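Local coordinates for protein early endosome antigen 1 (Homo sapiens, PDB 3MJH) that acts at early endosomes, probably as a Rab GTPase effector that tethers membranes before fusion, here as its small C2H2 zinc finger bound to another protein, at residues I7-C11 with H24-H29. Numbering follows the deposited sequence.
Sequences ICPQC and HYEAVH. With ZN (zinc ion), chain G.
A single zinc ion joins C8 and C11 of 7-11 to H24 and H29 of 24-29, and no direct hydrogen bond links the two segments. Both sulfurs, C8 SG and C11 SG, lie 2.3 Å from the zinc; H24 NE2 is closer at 2.0 Å, and H29 NE2 completes the four ligands at 2.3 Å. Two Cys from a CxxC turn and two His from 24-29 define a Cys2His2 site, as in classical C2H2 zinc fingers.

Each imidazole takes one sulfur at its edge, near the ring plane, C8 SG for H24 and C11 SG for H29, and the other sulfur lies obliquely to it. With CG of H24 anti to the backbone N (chi1 157°), the ring reaches from the helix toward the metal. The H29 ring is sandwiched: Q10 CB sits over one face, 3.6 Å from the ring centroid and 13° off its normal, a CH-pi contact, while V28 CG1 covers the opposite face nearer the rim. Further out, Q10 CG touches Y25 CE1 at 3.9 Å, and a water donates to both Q10 OE1 and H29 O, bridging the segments. The amide N of Q10 gives a weak hydrogen bond to C8 SG (3.5 Å), which may temper the charge of that thiolate.

Y25 OH is hydrogen-bonded to a basic side chain of the partner protein, so the contact borders the binding interface. The zinc thus fastens the loop preceding strand 14-15 to the C-terminal end of helix 18-28.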
loop_
_atom_site.group_PDB
_atom_site.type_symbol
_atom_site.label_atom_id
_atom_site.label_comp_id
_atom_site.label_asym_id
_atom_site.label_seq_id
_atom_site.Cartn_x
_atom_site.Cartn_y
_atom_site.Cartn_z
ATOM N N ILE B 7 11.185 3.184 10.453
ATOM C CA ILE B 7 11.491 4.515 9.905
ATOM C C ILE B 7 10.373 5.512 10.184
ATOM O O ILE B 7 9.192 5.218 9.985
ATOM C CB ILE B 7 11.702 4.477 8.372
ATOM C CG1 ILE B 7 12.769 3.453 7.994
ATOM C CG2 ILE B 7 12.093 5.857 7.835
ATOM C CD1 ILE B 7 12.554 2.877 6.633
ATOM N N CYS B 8 10.761 6.697 10.632
ATOM C CA CYS B 8 9.821 7.796 10.783
ATOM C C CYS B 8 9.506 8.362 9.405
ATOM O O CYS B 8 10.408 8.838 8.719
ATOM C CB CYS B 8 10.398 8.882 11.692
ATOM S SG CYS B 8 9.370 10.345 11.781
ATOM N N PRO B 9 8.236 8.283 8.976
ATOM C CA PRO B 9 7.894 8.836 7.653
ATOM C C PRO B 9 8.085 10.360 7.504
ATOM O O PRO B 9 8.171 10.853 6.379
ATOM C CB PRO B 9 6.432 8.427 7.454
ATOM C CG PRO B 9 5.913 8.144 8.805
ATOM C CD PRO B 9 7.074 7.650 9.628
ATOM N N GLN B 10 8.185 11.084 8.620
ATOM C CA GLN B 10 8.333 12.541 8.589
ATOM C C GLN B 10 9.760 13.035 8.356
ATOM O O GLN B 10 9.981 13.996 7.607
ATOM C CB GLN B 10 7.773 13.156 9.874
ATOM C CG GLN B 10 6.270 13.329 9.859
ATOM C CD GLN B 10 5.847 14.589 9.125
ATOM O OE1 GLN B 10 6.305 15.688 9.448
ATOM N NE2 GLN B 10 4.971 14.439 8.137
ATOM N N CYS B 11 10.726 12.406 9.013
ATOM C CA CYS B 11 12.117 12.820 8.848
ATOM C C CYS B 11 13.027 11.689 8.390
ATOM O O CYS B 11 14.227 11.877 8.253
ATOM C CB CYS B 11 12.647 13.466 10.134
ATOM S SG CYS B 11 12.748 12.343 11.514
ATOM N N HIS B 24 9.702 8.675 19.543
ATOM C CA HIS B 24 10.305 9.704 18.699
ATOM C C HIS B 24 9.241 10.595 18.065
ATOM O O HIS B 24 9.315 11.813 18.173
ATOM C CB HIS B 24 11.181 9.090 17.602
ATOM C CG HIS B 24 11.376 9.996 16.424
ATOM N ND1 HIS B 24 12.305 11.015 16.416
ATOM C CD2 HIS B 24 10.730 10.065 15.233
ATOM C CE1 HIS B 24 12.235 11.663 15.265
ATOM N NE2 HIS B 24 11.288 11.107 14.531
ATOM N N TYR B 25 8.252 9.980 17.418
ATOM C CA TYR B 25 7.202 10.721 16.706
ATOM C C TYR B 25 6.446 11.693 17.621
ATOM O O TYR B 25 6.227 12.849 17.262
ATOM C CB TYR B 25 6.212 9.767 16.025
ATOM C CG TYR B 25 5.379 10.425 14.939
ATOM C CD1 TYR B 25 5.753 10.328 13.600
ATOM C CD2 TYR B 25 4.235 11.154 15.254
ATOM C CE1 TYR B 25 5.000 10.926 12.593
ATOM C CE2 TYR B 25 3.483 11.775 14.263
ATOM C CZ TYR B 25 3.870 11.646 12.929
ATOM O OH TYR B 25 3.138 12.243 11.943
ATOM N N GLU B 26 6.047 11.224 18.798
ATOM C CA GLU B 26 5.287 12.073 19.723
ATOM C C GLU B 26 6.099 13.246 20.303
ATOM O O GLU B 26 5.539 14.306 20.627
ATOM C CB GLU B 26 4.666 11.233 20.846
ATOM C CG GLU B 26 3.494 10.359 20.391
ATOM C CD GLU B 26 2.359 11.159 19.761
ATOM O OE1 GLU B 26 1.865 10.747 18.682
ATOM O OE2 GLU B 26 1.959 12.195 20.343
ATOM N N ALA B 27 7.406 13.054 20.425
ATOM C CA ALA B 27 8.293 14.088 20.946
ATOM C C ALA B 27 8.642 15.153 19.906
ATOM O O ALA B 27 8.964 16.285 20.254
ATOM C CB ALA B 27 9.555 13.459 21.493
ATOM N N VAL B 28 8.640 14.800 18.649
ATOM C CA VAL B 28 9.093 15.713 17.641
ATOM C C VAL B 28 8.058 16.114 16.631
ATOM O O VAL B 28 8.023 17.227 16.210
ATOM C CB VAL B 28 10.222 15.097 16.909
ATOM C CG1 VAL B 28 10.595 15.922 15.774
ATOM C CG2 VAL B 28 11.338 14.904 17.815
ATOM N N HIS B 29 7.103 15.260 16.326
ATOM C CA HIS B 29 6.114 15.610 15.315
ATOM C C HIS B 29 4.664 15.817 15.667
ATOM O O HIS B 29 3.882 16.112 14.802
ATOM C CB HIS B 29 6.127 14.610 14.185
ATOM C CG HIS B 29 7.477 14.321 13.663
ATOM N ND1 HIS B 29 8.308 15.307 13.212
ATOM C CD2 HIS B 29 8.152 13.170 13.549
ATOM C CE1 HIS B 29 9.438 14.772 12.831
ATOM N NE2 HIS B 29 9.360 13.480 13.019
HETATM ZN ZN ZN G . 10.852 11.826 12.661
HETATM O O HOH W 1 4.792 16.896 11.962
#